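Local coordinates for conserved Archaeal protein (Sulfolobus acidocaldarius, PDB 4OPC) that reduces the double bonds of the geranylgeranyl chains of archaeal membrane lipid precursors, using one bound FAD per subunit, at residues 172-182 with 273-284; 349-357 with 445-453. All blocks are in the same frame, centred on the assembly; numbering follows the deposited sequence.

Strand 153-156 of the six-stranded FAD-binding sheet leads into the loop that carries 172-182, and strand 183-193 of the eight-stranded sheet follows. Contact 1 closes a 90-residue, strand-rich excursion: the chain returns along strand 261-271, then passes back beside 172-182 as the segment 273-284, into strands 280-281 and 284-286. These two connections between the sheets thus lie side by side. The chain then enters helix 332-357, and contact 2 closes a second, helical excursion by pairing its end with helix 434-452 at the C terminus. The loops follow in series, neither nesting nor crossing, yet salt bridges Asp182-Arg352 and Arg274-Asp349 join the two contacts.

Contact 1: 172-182 with 273-284; sequences LPITEDLDDKD and RRPLYTMAWNGI
Glu176 OE2 is gripped by both terminal nitrogens of Arg273, NH1 at 2.8 Å and NH2 at 3.0 Å, in an end-on salt bridge. The oxygen lies in the guanidinium plane, but both N-H groups reach it from one face of the carboxylate, the two planes standing 56° apart. On its syn lone pair, Glu176 OE1 takes a nearly straight bond from Tyr277 N (2.9 Å, 169°), and a water donates to the same oxygen and to Pro173 O. With CG anti to the backbone N (chi1 -178°) and the chain extended, Glu176 reaches across from 172-182 to 273-284, its CB against Leu276 CD2. Arg273 NE and NH1 also bond Arg274 O and Pro275 O, fixing the guanidinium, which lies face over face with that of Arg274. Pro173 CD sits over the six-membered ring of Trp281, 3.8 Å from its centroid, in a CH-pi contact. Ile174 CD1 covers Thr278 O at 3.5 Å, a buried carbonyl without a polar partner, and Ile174 CB meets Trp281 CB. Asp182 bridges through waters to both arginines and forms a salt bridge with Arg352. Flanking the superposed guanidinium groups, Glu176, Asp182 and Asp349 probably stay ionised and balance their charge.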
loop_
_atom_site.group_PDB
_atom_site.type_symbol
_atom_site.label_atom_id
_atom_site.label_comp_id
_atom_site.label_asym_id
_atom_site.label_seq_id
_atom_site.Cartn_x
_atom_site.Cartn_y
_atom_site.Cartn_z
ATOM N N LEU A 172 18.035 15.304 -0.762
ATOM C CA LEU A 172 16.690 15.690 -0.349
ATOM C C LEU A 172 15.937 14.513 0.261
ATOM O O LEU A 172 15.981 13.407 -0.267
ATOM C CB LEU A 172 15.893 16.228 -1.530
ATOM C CG LEU A 172 16.546 17.364 -2.304
ATOM C CD1 LEU A 172 15.577 17.832 -3.356
ATOM C CD2 LEU A 172 16.937 18.498 -1.360
ATOM N N PRO A 173 15.216 14.752 1.364
ATOM C CA PRO A 173 14.513 13.652 2.041
ATOM C C PRO A 173 13.435 13.003 1.176
ATOM O O PRO A 173 13.062 11.847 1.389
ATOM C CB PRO A 173 13.877 14.334 3.257
ATOM C CG PRO A 173 14.676 15.571 3.471
ATOM C CD PRO A 173 15.123 16.017 2.113
ATOM N N ILE A 174 12.948 13.744 0.188
ATOM C CA ILE A 174 11.901 13.261 -0.691
ATOM C C ILE A 174 12.408 12.184 -1.666
ATOM O O ILE A 174 11.618 11.559 -2.384
ATOM C CB ILE A 174 11.267 14.464 -1.459
ATOM C CG1 ILE A 174 9.803 14.178 -1.782
ATOM C CG2 ILE A 174 12.100 14.855 -2.678
ATOM C CD1 ILE A 174 8.931 14.130 -0.551
ATOM N N THR A 175 13.726 11.969 -1.698
ATOM C CA THR A 175 14.316 10.921 -2.535
ATOM C C THR A 175 14.570 9.613 -1.772
ATOM O O THR A 175 15.177 8.697 -2.323
ATOM C CB THR A 175 15.659 11.372 -3.162
ATOM O OG1 THR A 175 16.666 11.493 -2.144
ATOM C CG2 THR A 175 15.493 12.706 -3.877
ATOM N N GLU A 176 14.095 9.524 -0.531
ATOM C CA GLU A 176 14.334 8.346 0.322
ATOM C C GLU A 176 14.016 7.030 -0.398
ATOM O O GLU A 176 12.960 6.890 -1.021
ATOM C CB GLU A 176 13.502 8.459 1.604
ATOM C CG GLU A 176 13.712 7.316 2.593
ATOM C CD GLU A 176 12.647 7.235 3.683
ATOM O OE1 GLU A 176 11.775 8.133 3.797
ATOM O OE2 GLU A 176 12.683 6.248 4.438
ATOM N N ASP A 177 14.940 6.076 -0.290
ATOM C CA ASP A 177 14.807 4.761 -0.918
ATOM C C ASP A 177 14.348 3.783 0.164
ATOM O O ASP A 177 14.154 4.159 1.321
ATOM C CB ASP A 177 16.184 4.344 -1.462
ATOM C CG ASP A 177 16.125 3.321 -2.606
ATOM O OD1 ASP A 177 15.167 2.530 -2.742
ATOM O OD2 ASP A 177 17.100 3.294 -3.385
ATOM N N LEU A 178 14.175 2.519 -0.187
ATOM C CA LEU A 178 13.849 1.543 0.850
ATOM C C LEU A 178 14.727 0.317 0.774
ATOM O O LEU A 178 15.269 -0.016 -0.280
ATOM C CB LEU A 178 12.375 1.131 0.834
ATOM C CG LEU A 178 11.914 0.092 -0.191
ATOM C CD1 LEU A 178 10.459 -0.224 0.053
ATOM C CD2 LEU A 178 12.139 0.623 -1.587
ATOM N N ASP A 179 14.866 -0.340 1.912
ATOM C CA ASP A 179 15.642 -1.552 2.013
ATOM C C ASP A 179 14.928 -2.659 1.239
ATOM O O ASP A 179 13.694 -2.713 1.210
ATOM C CB ASP A 179 15.789 -1.939 3.480
ATOM C CG ASP A 179 16.800 -3.040 3.689
ATOM O OD1 ASP A 179 16.484 -4.219 3.432
ATOM O OD2 ASP A 179 17.930 -2.726 4.124
ATOM N N ASP A 180 15.704 -3.521 0.586
ATOM C CA ASP A 180 15.125 -4.628 -0.174
ATOM C C ASP A 180 14.212 -5.518 0.684
ATOM O O ASP A 180 13.265 -6.102 0.190
ATOM C CB ASP A 180 16.230 -5.502 -0.791
ATOM C CG ASP A 180 16.989 -4.812 -1.915
ATOM O OD1 ASP A 180 16.508 -3.795 -2.461
ATOM O OD2 ASP A 180 18.076 -5.306 -2.266
ATOM N N LYS A 181 14.515 -5.611 1.974
ATOM C CA LYS A 181 13.708 -6.434 2.872
ATOM C C LYS A 181 12.429 -5.736 3.316
ATOM O O LYS A 181 11.618 -6.344 4.030
ATOM C CB LYS A 181 14.522 -6.836 4.101
ATOM C CG LYS A 181 15.647 -7.831 3.794
ATOM C CD LYS A 181 16.506 -8.146 5.018
ATOM C CE LYS A 181 17.362 -6.947 5.396
ATOM N NZ LYS A 181 18.114 -6.405 4.220
ATOM N N ASP A 182 12.228 -4.486 2.890
ATOM C CA ASP A 182 11.027 -3.722 3.241
ATOM C C ASP A 182 10.024 -3.702 2.085
ATOM O O ASP A 182 9.188 -2.793 1.981
ATOM C CB ASP A 182 11.396 -2.296 3.661
ATOM C CG ASP A 182 12.056 -2.222 5.028
ATOM O OD1 ASP A 182 12.072 -3.219 5.784
ATOM O OD2 ASP A 182 12.578 -1.143 5.368
ATOM N N ARG A 273 6.321 -1.197 4.557
ATOM C CA ARG A 273 6.972 -0.458 5.638
ATOM C C ARG A 273 6.209 0.815 5.979
ATOM O O ARG A 273 5.214 1.157 5.319
ATOM C CB ARG A 273 8.409 -0.093 5.247
ATOM C CG ARG A 273 8.530 0.593 3.897
ATOM C CD ARG A 273 9.824 1.426 3.841
ATOM N NE ARG A 273 9.646 2.719 4.503
ATOM C CZ ARG A 273 10.574 3.667 4.554
ATOM N NH1 ARG A 273 10.299 4.850 5.108
ATOM N NH2 ARG A 273 11.781 3.448 4.042
ATOM N N ARG A 274 6.677 1.508 7.018
ATOM C CA ARG A 274 6.218 2.853 7.350
ATOM C C ARG A 274 6.312 3.757 6.110
ATOM O O ARG A 274 7.085 3.482 5.189
ATOM C CB ARG A 274 7.084 3.404 8.481
ATOM C CG ARG A 274 8.535 3.565 8.079
ATOM C CD ARG A 274 9.494 3.326 9.254
ATOM N NE ARG A 274 10.875 3.463 8.799
ATOM C CZ ARG A 274 11.561 2.515 8.165
ATOM N NH1 ARG A 274 11.005 1.339 7.904
ATOM N NH2 ARG A 274 12.812 2.749 7.788
ATOM N N PRO A 275 5.530 4.844 6.069
ATOM C CA PRO A 275 5.599 5.683 4.862
ATOM C C PRO A 275 6.931 6.423 4.732
ATOM O O PRO A 275 7.770 6.393 5.638
ATOM C CB PRO A 275 4.447 6.679 5.047
ATOM C CG PRO A 275 4.129 6.658 6.511
ATOM C CD PRO A 275 4.532 5.317 7.043
ATOM N N LEU A 276 7.132 7.078 3.589
ATOM C CA LEU A 276 8.255 7.998 3.441
ATOM C C LEU A 276 8.291 8.920 4.648
ATOM O O LEU A 276 7.252 9.441 5.049
ATOM C CB LEU A 276 8.034 8.880 2.214
ATOM C CG LEU A 276 8.581 8.577 0.824
ATOM C CD1 LEU A 276 8.465 9.849 -0.021
ATOM C CD2 LEU A 276 10.005 8.059 0.834
ATOM N N TYR A 277 9.473 9.126 5.225
ATOM C CA TYR A 277 9.586 9.949 6.426
ATOM C C TYR A 277 8.966 11.328 6.244
ATOM O O TYR A 277 8.302 11.831 7.154
ATOM C CB TYR A 277 11.036 10.058 6.880
ATOM C CG TYR A 277 11.528 8.832 7.605
ATOM C CD1 TYR A 277 10.818 8.312 8.680
ATOM C CD2 TYR A 277 12.689 8.183 7.212
ATOM C CE1 TYR A 277 11.274 7.195 9.363
ATOM C CE2 TYR A 277 13.145 7.058 7.891
ATOM C CZ TYR A 277 12.424 6.576 8.951
ATOM O OH TYR A 277 12.866 5.460 9.638
ATOM N N THR A 278 9.178 11.929 5.074
ATOM C CA THR A 278 8.321 13.025 4.640
ATOM C C THR A 278 7.758 12.737 3.261
ATOM O O THR A 278 8.481 12.294 2.356
ATOM C CB THR A 278 9.005 14.409 4.663
ATOM O OG1 THR A 278 8.070 15.381 4.177
ATOM C CG2 THR A 278 10.247 14.438 3.778
ATOM N N MET A 279 6.465 13.001 3.108
ATOM C CA MET A 279 5.769 12.855 1.836
ATOM C C MET A 279 5.607 14.217 1.173
ATOM O O MET A 279 4.937 14.338 0.145
ATOM C CB MET A 279 4.405 12.186 2.054
ATOM C CG MET A 279 4.559 10.767 2.617
ATOM S SD MET A 279 3.017 10.083 3.277
ATOM C CE MET A 279 2.239 9.496 1.789
ATOM N N ALA A 280 6.250 15.239 1.738
ATOM C CA ALA A 280 6.180 16.602 1.199
ATOM C C ALA A 280 7.556 17.244 1.160
ATOM O O ALA A 280 8.346 17.089 2.095
ATOM C CB ALA A 280 5.243 17.463 2.047
ATOM N N TRP A 281 7.830 17.997 0.100
ATOM C CA TRP A 281 9.003 18.847 0.057
ATOM C C TRP A 281 8.649 20.066 -0.799
ATOM O O TRP A 281 7.484 20.259 -1.156
ATOM C CB TRP A 281 10.190 18.061 -0.497
ATOM C CG TRP A 281 11.503 18.683 -0.195
ATOM C CD1 TRP A 281 12.363 19.259 -1.086
ATOM C CD2 TRP A 281 12.103 18.814 1.092
ATOM N NE1 TRP A 281 13.470 19.736 -0.430
ATOM C CE2 TRP A 281 13.336 19.481 0.909
ATOM C CE3 TRP A 281 11.721 18.440 2.382
ATOM C CZ2 TRP A 281 14.188 19.771 1.967
ATOM C CZ3 TRP A 281 12.576 18.734 3.440
ATOM C CH2 TRP A 281 13.793 19.394 3.221
ATOM N N ASN A 282 9.636 20.899 -1.112
ATOM C CA ASN A 282 9.368 22.119 -1.873
ATOM C C ASN A 282 8.815 21.796 -3.256
ATOM O O ASN A 282 9.527 21.241 -4.093
ATOM C CB ASN A 282 10.635 22.958 -2.056
ATOM C CG ASN A 282 11.310 23.333 -0.753
ATOM O OD1 ASN A 282 10.674 23.524 0.286
ATOM N ND2 ASN A 282 12.628 23.467 -0.813
ATOM N N GLY A 283 7.554 22.153 -3.493
ATOM C CA GLY A 283 6.927 21.945 -4.788
ATOM C C GLY A 283 6.484 20.526 -5.108
ATOM O O GLY A 283 6.143 20.249 -6.266
ATOM N N ILE A 284 6.486 19.623 -4.121
ATOM C CA ILE A 284 6.183 18.219 -4.422
ATOM C C ILE A 284 5.558 17.486 -3.245
ATOM O O ILE A 284 5.947 17.686 -2.084
ATOM C CB ILE A 284 7.444 17.472 -4.902
ATOM C CG1 ILE A 284 7.117 16.025 -5.268
ATOM C CG2 ILE A 284 8.578 17.573 -3.865
ATOM C CD1 ILE A 284 8.241 15.313 -6.026
HETATM O O HOH W 1 11.711 10.855 3.641
HETATM O O HOH W 2 13.424 0.966 4.052
HETATM O O HOH W 3 13.443 -0.241 7.557
#

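Contact 2: 349-357 with 445-453; sequences DIFRRFLQK and LTEFNKSLS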
loop_
_atom_site.group_PDB
_atom_site.type_symbol
_atom_site.label_atom_id
_atom_site.label_comp_id
_atom_site.label_asym_id
_atom_site.label_seq_id
_atom_site.Cartn_x
_atom_site.Cartn_y
_atom_site.Cartn_z
ATOM N N ASP A 349 4.803 -1.882 10.909
ATOM C CA ASP A 349 6.133 -2.149 10.351
ATOM C C ASP A 349 6.921 -2.994 11.371
ATOM O O ASP A 349 7.581 -3.972 11.017
ATOM C CB ASP A 349 6.797 -0.795 10.014
ATOM C CG ASP A 349 8.069 -0.902 9.177
ATOM O OD1 ASP A 349 8.632 -2.007 9.001
ATOM O OD2 ASP A 349 8.529 0.165 8.722
ATOM N N ILE A 350 6.815 -2.648 12.651
ATOM C CA ILE A 350 7.409 -3.435 13.736
ATOM C C ILE A 350 6.779 -4.827 13.799
ATOM O O ILE A 350 7.474 -5.853 13.843
ATOM C CB ILE A 350 7.200 -2.739 15.105
ATOM C CG1 ILE A 350 8.021 -1.450 15.188
ATOM C CG2 ILE A 350 7.572 -3.663 16.245
ATOM C CD1 ILE A 350 9.521 -1.667 15.251
ATOM N N PHE A 351 5.450 -4.875 13.804
ATOM C CA PHE A 351 4.743 -6.141 13.947
ATOM C C PHE A 351 5.067 -7.098 12.797
ATOM O O PHE A 351 5.333 -8.284 13.029
ATOM C CB PHE A 351 3.235 -5.874 14.098
ATOM C CG PHE A 351 2.435 -7.060 14.559
ATOM C CD1 PHE A 351 2.864 -7.859 15.608
ATOM C CD2 PHE A 351 1.216 -7.340 13.975
ATOM C CE1 PHE A 351 2.106 -8.945 16.027
ATOM C CE2 PHE A 351 0.458 -8.422 14.398
ATOM C CZ PHE A 351 0.906 -9.212 15.437
ATOM N N ARG A 352 5.100 -6.578 11.569
ATOM C CA ARG A 352 5.490 -7.368 10.403
ATOM C C ARG A 352 6.840 -8.071 10.577
ATOM O O ARG A 352 6.996 -9.234 10.200
ATOM C CB ARG A 352 5.543 -6.472 9.148
ATOM C CG ARG A 352 6.522 -6.985 8.087
ATOM C CD ARG A 352 6.738 -6.031 6.944
ATOM N NE ARG A 352 7.679 -4.944 7.223
ATOM C CZ ARG A 352 8.972 -4.978 6.914
ATOM N NH1 ARG A 352 9.478 -6.048 6.331
ATOM N NH2 ARG A 352 9.747 -3.924 7.132
ATOM N N ARG A 353 7.821 -7.350 11.100
ATOM C CA ARG A 353 9.171 -7.888 11.243
ATOM C C ARG A 353 9.158 -9.098 12.160
ATOM O O ARG A 353 9.821 -10.104 11.907
ATOM C CB ARG A 353 10.100 -6.808 11.789
ATOM C CG ARG A 353 10.372 -5.700 10.792
ATOM C CD ARG A 353 10.899 -4.451 11.478
ATOM N NE ARG A 353 10.791 -3.325 10.559
ATOM C CZ ARG A 353 11.819 -2.646 10.063
ATOM N NH1 ARG A 353 13.061 -2.928 10.432
ATOM N NH2 ARG A 353 11.598 -1.661 9.210
ATOM N N PHE A 354 8.386 -9.004 13.234
ATOM C CA PHE A 354 8.174 -10.124 14.120
ATOM C C PHE A 354 7.507 -11.304 13.397
ATOM O O PHE A 354 8.006 -12.431 13.450
ATOM C CB PHE A 354 7.337 -9.641 15.310
ATOM C CG PHE A 354 6.858 -10.731 16.228
ATOM C CD1 PHE A 354 7.739 -11.409 17.065
ATOM C CD2 PHE A 354 5.512 -11.058 16.270
ATOM C CE1 PHE A 354 7.269 -12.396 17.930
ATOM C CE2 PHE A 354 5.042 -12.041 17.126
ATOM C CZ PHE A 354 5.919 -12.705 17.957
ATOM N N LEU A 355 6.385 -11.046 12.732
ATOM C CA LEU A 355 5.644 -12.115 12.072
ATOM C C LEU A 355 6.508 -12.821 11.028
ATOM O O LEU A 355 6.459 -14.041 10.905
ATOM C CB LEU A 355 4.366 -11.562 11.423
ATOM C CG LEU A 355 3.344 -10.981 12.404
ATOM C CD1 LEU A 355 2.190 -10.363 11.625
ATOM C CD2 LEU A 355 2.828 -12.036 13.386
ATOM N N GLN A 356 7.297 -12.050 10.279
ATOM C CA GLN A 356 8.145 -12.642 9.240
ATOM C C GLN A 356 9.237 -13.558 9.792
ATOM O O GLN A 356 9.785 -14.370 9.051
ATOM C CB GLN A 356 8.756 -11.554 8.361
ATOM C CG GLN A 356 7.743 -10.888 7.439
ATOM C CD GLN A 356 8.329 -9.722 6.672
ATOM O OE1 GLN A 356 9.062 -8.900 7.224
ATOM N NE2 GLN A 356 8.005 -9.636 5.389
ATOM N N LYS A 357 9.551 -13.453 11.083
ATOM C CA LYS A 357 10.582 -14.293 11.687
ATOM C C LYS A 357 10.017 -15.538 12.369
ATOM O O LYS A 357 10.784 -16.396 12.824
ATOM C CB LYS A 357 11.432 -13.508 12.696
ATOM C CG LYS A 357 12.329 -12.436 12.091
ATOM C CD LYS A 357 13.620 -13.005 11.545
ATOM C CE LYS A 357 14.552 -11.885 11.104
ATOM N NZ LYS A 357 15.803 -12.404 10.488
ATOM N N LEU A 445 13.884 1.201 15.331
ATOM C CA LEU A 445 13.915 0.085 14.392
ATOM C C LEU A 445 15.208 -0.728 14.490
ATOM O O LEU A 445 15.162 -1.957 14.490
ATOM C CB LEU A 445 13.718 0.597 12.966
ATOM C CG LEU A 445 12.346 1.205 12.705
ATOM C CD1 LEU A 445 12.327 1.907 11.363
ATOM C CD2 LEU A 445 11.273 0.136 12.738
ATOM N N THR A 446 16.347 -0.047 14.574
ATOM C CA THR A 446 17.640 -0.715 14.722
ATOM C C THR A 446 17.660 -1.600 15.967
ATOM O O THR A 446 18.060 -2.770 15.910
ATOM C CB THR A 446 18.798 0.301 14.810
ATOM O OG1 THR A 446 18.862 1.052 13.591
ATOM C CG2 THR A 446 20.127 -0.415 15.029
ATOM N N GLU A 447 17.229 -1.043 17.093
ATOM C CA GLU A 447 17.185 -1.801 18.340
ATOM C C GLU A 447 16.203 -2.962 18.246
ATOM O O GLU A 447 16.471 -4.056 18.748
ATOM C CB GLU A 447 16.803 -0.901 19.513
ATOM C CG GLU A 447 17.807 0.178 19.842
ATOM C CD GLU A 447 17.354 1.048 20.999
ATOM O OE1 GLU A 447 16.797 0.497 21.976
ATOM O OE2 GLU A 447 17.548 2.281 20.929
ATOM N N PHE A 448 15.064 -2.739 17.599
ATOM C CA PHE A 448 14.096 -3.813 17.464
ATOM C C PHE A 448 14.627 -4.957 16.604
ATOM O O PHE A 448 14.494 -6.122 16.966
ATOM C CB PHE A 448 12.753 -3.314 16.924
ATOM C CG PHE A 448 11.731 -4.405 16.813
ATOM C CD1 PHE A 448 11.157 -4.931 17.955
ATOM C CD2 PHE A 448 11.400 -4.952 15.585
ATOM C CE1 PHE A 448 10.243 -5.961 17.882
ATOM C CE2 PHE A 448 10.487 -5.984 15.503
ATOM C CZ PHE A 448 9.909 -6.488 16.647
ATOM N N ASN A 449 15.236 -4.627 15.469
ATOM C CA ASN A 449 15.823 -5.648 14.607
ATOM C C ASN A 449 16.809 -6.515 15.371
ATOM O O ASN A 449 16.828 -7.736 15.225
ATOM C CB ASN A 449 16.553 -5.015 13.418
ATOM C CG ASN A 449 15.617 -4.366 12.418
ATOM O OD1 ASN A 449 14.431 -4.698 12.331
ATOM N ND2 ASN A 449 16.154 -3.435 11.643
ATOM N N LYS A 450 17.632 -5.870 16.188
ATOM C CA LYS A 450 18.645 -6.571 16.962
ATOM C C LYS A 450 17.996 -7.521 17.970
ATOM O O LYS A 450 18.519 -8.601 18.253
ATOM C CB LYS A 450 19.565 -5.567 17.669
ATOM C CG LYS A 450 20.745 -6.203 18.388
ATOM C CD LYS A 450 21.660 -5.156 19.004
ATOM C CE LYS A 450 22.790 -5.805 19.795
ATOM N NZ LYS A 450 22.268 -6.685 20.880
ATOM N N SER A 451 16.837 -7.128 18.487
ATOM C CA SER A 451 16.148 -7.942 19.485
ATOM C C SER A 451 15.641 -9.267 18.918
ATOM O O SER A 451 15.459 -10.227 19.663
ATOM C CB SER A 451 14.992 -7.169 20.120
ATOM O OG SER A 451 13.817 -7.271 19.334
ATOM N N LEU A 452 15.418 -9.323 17.608
ATOM C CA LEU A 452 14.915 -10.543 16.981
ATOM C C LEU A 452 16.020 -11.442 16.438
ATOM O O LEU A 452 15.771 -12.600 16.108
ATOM C CB LEU A 452 13.944 -10.216 15.849
ATOM C CG LEU A 452 12.687 -9.440 16.223
ATOM C CD1 LEU A 452 11.801 -9.266 14.993
ATOM C CD2 LEU A 452 11.923 -10.122 17.343
ATOM N N SER A 453 17.233 -10.907 16.337
ATOM C CA SER A 453 18.349 -11.646 15.752
ATOM C C SER A 453 18.943 -12.675 16.715
ATOM O O SER A 453 18.883 -12.511 17.936
ATOM C CB SER A 453 19.437 -10.681 15.278
ATOM O OG SER A 453 19.963 -9.937 16.364
HETATM O O HOH W 4 15.502 -1.826 9.254
#
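In one of its two conformers, Ile350 lays CG2 over the Phe448 ring, 3.7 Å from its centroid, a CH-pi contact; the approach of Ile350 CD1 to Leu445 CD2 at 3.6 Å is likewise tentative. Arg353 CB comes to the edge of the same Phe448 ring. Leu452 CD1 rests on the backbone at Phe354 CA, 3.8 Å away, and its CD2 approaches the edge of the Phe354 ring. The two helices run nearly parallel, crossing at -17° with axes 10.6 Å apart, and helix 410-425 packs on Ile350, Phe354 and Phe448; Leu355 and Gln356, on 349-357, line the lipid pocket. Among the polar contacts, CG anti to the carbonyl carbon (chi1 -70°) and a chain extended to NE carry the Arg353 guanidinium across to Asn449. Its NH1 donates to Asn449 OD1 (2.9 Å) on a lone pair, the amide and guanidinium nearly coplanar, and a water links NH1 to Asn449 ND2. NE and NH2 hold Asp349 OD1 side-on, each at 3.0 Å, and Arg352 NH2 joins them there. Over one guanidinium face lies Leu445 CD2. A leucine in place of Arg353 would probably leave Asn449 OD1 without this donor and Asp349 with less countercharge.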